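PDB 6L1O: aminotransferase from Bacillus subtilis, which transfers amino groups with the help of pyridoxal 5'-phosphate and belongs to the pathway that makes the dipeptide antibiotic bacilysin. Local coordinates for residues P126-Y131 with P176-G181. Sequence-based numbering, arbitrary orientation.
Sequences PGYPEY and PNNPTG. With PLP (pyridoxal-5'-phosphate), chain E.
Y128 and N178 meet beside the pyridine ring of PLP. CD1 of Y128 lies 3.6 Å from ND2 of N178, and the tyrosine ring and the amide plane are turned 50° apart. The approach is oblique, and no hydrogen bond joins the two segments.

The side chain of Y128 follows the cofactor from base to tip. CB touches the methyl group and CG lies over it, 3.5 Å from PLP C2A. CD1 and CD2 touch the methyl, CD2 also nearing C2. CE1 comes next, 3.5 Å from PLP O3, while CE2, across the ring from it, nears PLP N1. CZ lies over the C2–C3 bond, and OH ends near C4 and C4A. PLP C2 sits 3.6 Å above the plane of the tyrosine ring, over its centre. CG anti to the backbone N (chi1 -167°) carries the ring over the cofactor.

This is the PLP site of a class I aminotransferase, built where loops follow two neighbouring parallel strands, 120-125 and 168-174. Y128 covers a ring face. N178 works at the rim: its ND2 donates to PLP O3 at 2.8 Å, with an N-H...O angle of 143°. R367 donates to OD1 of the same amide, which probably fixes its rotation. Y209 also hydrogen-bonds to PLP.

Away from the cofactor the side chains that meet are apolar. CB of P126 packs on CD of P179 at 4.0 Å, and its CG reaches CG2 of T180. P126 and P179 both follow cis peptide bonds. N178 O, near G127 C, is buried without a polar partner.

N177 OD1 closes the turn that contains P179. It accepts from T180 N at 3.0 Å in an Asx motif, and T180 OG1 donates to it from above the carbonyl plane at 2.7 Å.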
loop_
_atom_site.group_PDB
_atom_site.type_symbol
_atom_site.label_atom_id
_atom_site.label_comp_id
_atom_site.label_asym_id
_atom_site.label_seq_id
_atom_site.Cartn_x
_atom_site.Cartn_y
_atom_site.Cartn_z
ATOM N N PRO B 126 0.022 19.149 -20.477
ATOM C CA PRO B 126 0.039 18.950 -19.001
ATOM C C PRO B 126 -0.478 17.616 -18.558
ATOM O O PRO B 126 -1.204 16.979 -19.273
ATOM C CB PRO B 126 -0.840 20.090 -18.469
ATOM C CG PRO B 126 -1.654 20.515 -19.599
ATOM C CD PRO B 126 -0.906 20.230 -20.863
ATOM N N GLY B 127 -0.104 17.218 -17.336
ATOM C CA GLY B 127 -0.509 15.926 -16.812
ATOM C C GLY B 127 -0.314 15.862 -15.287
ATOM O O GLY B 127 0.513 16.556 -14.702
ATOM N N TYR B 128 -1.091 15.000 -14.677
ATOM C CA TYR B 128 -0.949 14.679 -13.256
ATOM C C TYR B 128 0.537 14.398 -12.893
ATOM O O TYR B 128 1.116 13.426 -13.378
ATOM C CB TYR B 128 -1.779 13.474 -12.993
ATOM C CG TYR B 128 -2.054 13.093 -11.591
ATOM C CD1 TYR B 128 -2.586 14.027 -10.687
ATOM C CD2 TYR B 128 -1.904 11.772 -11.167
ATOM C CE1 TYR B 128 -2.882 13.675 -9.390
ATOM C CE2 TYR B 128 -2.240 11.391 -9.861
ATOM C CZ TYR B 128 -2.751 12.335 -9.004
ATOM O OH TYR B 128 -3.074 11.997 -7.722
ATOM N N PRO B 129 1.140 15.231 -12.029
ATOM C CA PRO B 129 2.577 15.085 -11.708
ATOM C C PRO B 129 2.937 13.726 -11.070
ATOM O O PRO B 129 4.080 13.296 -11.114
ATOM C CB PRO B 129 2.855 16.236 -10.724
ATOM C CG PRO B 129 1.552 16.760 -10.327
ATOM C CD PRO B 129 0.557 16.419 -11.396
ATOM N N GLU B 130 1.976 13.032 -10.493
ATOM C CA GLU B 130 2.311 11.770 -9.846
ATOM C C GLU B 130 2.679 10.690 -10.828
ATOM O O GLU B 130 3.362 9.746 -10.436
ATOM C CB GLU B 130 1.181 11.295 -8.878
ATOM C CG GLU B 130 1.163 12.028 -7.536
ATOM C CD GLU B 130 2.482 11.907 -6.722
ATOM O OE1 GLU B 130 3.143 10.789 -6.708
ATOM O OE2 GLU B 130 2.870 12.926 -6.059
ATOM N N TYR B 131 2.332 10.847 -12.112
ATOM C CA TYR B 131 2.783 9.920 -13.144
ATOM C C TYR B 131 4.307 9.818 -13.157
ATOM O O TYR B 131 4.864 8.778 -13.479
ATOM C CB TYR B 131 2.302 10.307 -14.562
ATOM C CG TYR B 131 0.813 10.348 -14.752
ATOM C CD1 TYR B 131 -0.020 9.493 -14.022
ATOM C CD2 TYR B 131 0.215 11.254 -15.637
ATOM C CE1 TYR B 131 -1.377 9.523 -14.157
ATOM C CE2 TYR B 131 -1.188 11.282 -15.794
ATOM C CZ TYR B 131 -1.968 10.433 -15.039
ATOM O OH TYR B 131 -3.329 10.467 -15.103
ATOM N N PRO B 176 -12.013 12.207 -18.045
ATOM C CA PRO B 176 -11.915 13.677 -17.954
ATOM C C PRO B 176 -10.658 14.101 -17.316
ATOM O O PRO B 176 -10.206 13.447 -16.386
ATOM C CB PRO B 176 -13.168 14.065 -17.124
ATOM C CG PRO B 176 -14.083 12.937 -17.318
ATOM C CD PRO B 176 -13.188 11.724 -17.309
ATOM N N ASN B 177 -10.037 15.179 -17.820
ATOM C CA ASN B 177 -8.609 15.480 -17.573
ATOM C C ASN B 177 -8.298 16.444 -16.421
ATOM O O ASN B 177 -8.929 17.471 -16.245
ATOM C CB ASN B 177 -8.026 16.049 -18.856
ATOM C CG ASN B 177 -6.567 16.368 -18.768
ATOM O OD1 ASN B 177 -6.183 17.507 -18.553
ATOM N ND2 ASN B 177 -5.749 15.371 -18.872
ATOM N N ASN B 178 -7.304 16.073 -15.650
ATOM C CA ASN B 178 -6.692 16.892 -14.626
ATOM C C ASN B 178 -5.368 17.344 -15.242
ATOM O O ASN B 178 -4.518 16.540 -15.480
ATOM C CB ASN B 178 -6.447 16.059 -13.373
ATOM C CG ASN B 178 -5.752 16.825 -12.266
ATOM O OD1 ASN B 178 -5.427 18.011 -12.387
ATOM N ND2 ASN B 178 -5.458 16.115 -11.169
ATOM N N PRO B 179 -5.189 18.649 -15.477
ATOM C CA PRO B 179 -5.939 19.762 -14.934
ATOM C C PRO B 179 -6.880 20.497 -15.881
ATOM O O PRO B 179 -7.407 21.480 -15.454
ATOM C CB PRO B 179 -4.805 20.691 -14.531
ATOM C CG PRO B 179 -3.916 20.593 -15.726
ATOM C CD PRO B 179 -3.923 19.134 -16.094
ATOM N N THR B 180 -7.061 20.045 -17.137
ATOM C CA THR B 180 -7.633 20.910 -18.129
ATOM C C THR B 180 -9.146 20.896 -18.138
ATOM O O THR B 180 -9.717 21.824 -18.622
ATOM C CB THR B 180 -7.165 20.626 -19.564
ATOM O OG1 THR B 180 -7.558 19.315 -19.975
ATOM C CG2 THR B 180 -5.680 20.848 -19.733
ATOM N N GLY B 181 -9.770 19.840 -17.639
ATOM C CA GLY B 181 -11.203 19.694 -17.694
ATOM C C GLY B 181 -11.670 19.062 -18.972
ATOM O O GLY B 181 -12.865 18.834 -19.170
HETATM N N1 PLP E . -5.557 10.438 -11.058
HETATM C C2 PLP E . -5.757 11.768 -11.107
HETATM C C2A PLP E . -5.404 12.569 -12.326
HETATM C C3 PLP E . -6.215 12.478 -9.935
HETATM O O3 PLP E . -6.394 13.803 -9.888
HETATM C C4 PLP E . -6.543 11.675 -8.813
HETATM C C4A PLP E . -6.655 12.463 -7.533
HETATM C C5 PLP E . -6.313 10.236 -8.838
HETATM C C6 PLP E . -5.848 9.671 -10.016
HETATM C C5A PLP E . -6.709 9.331 -7.710
HETATM O O4P PLP E . -6.046 9.500 -6.535
HETATM P P PLP E . -6.237 8.403 -5.337
HETATM O O1P PLP E . -4.851 7.989 -4.991
HETATM O O2P PLP E . -7.165 7.284 -5.756
HETATM O O3P PLP E . -6.889 9.190 -4.234
#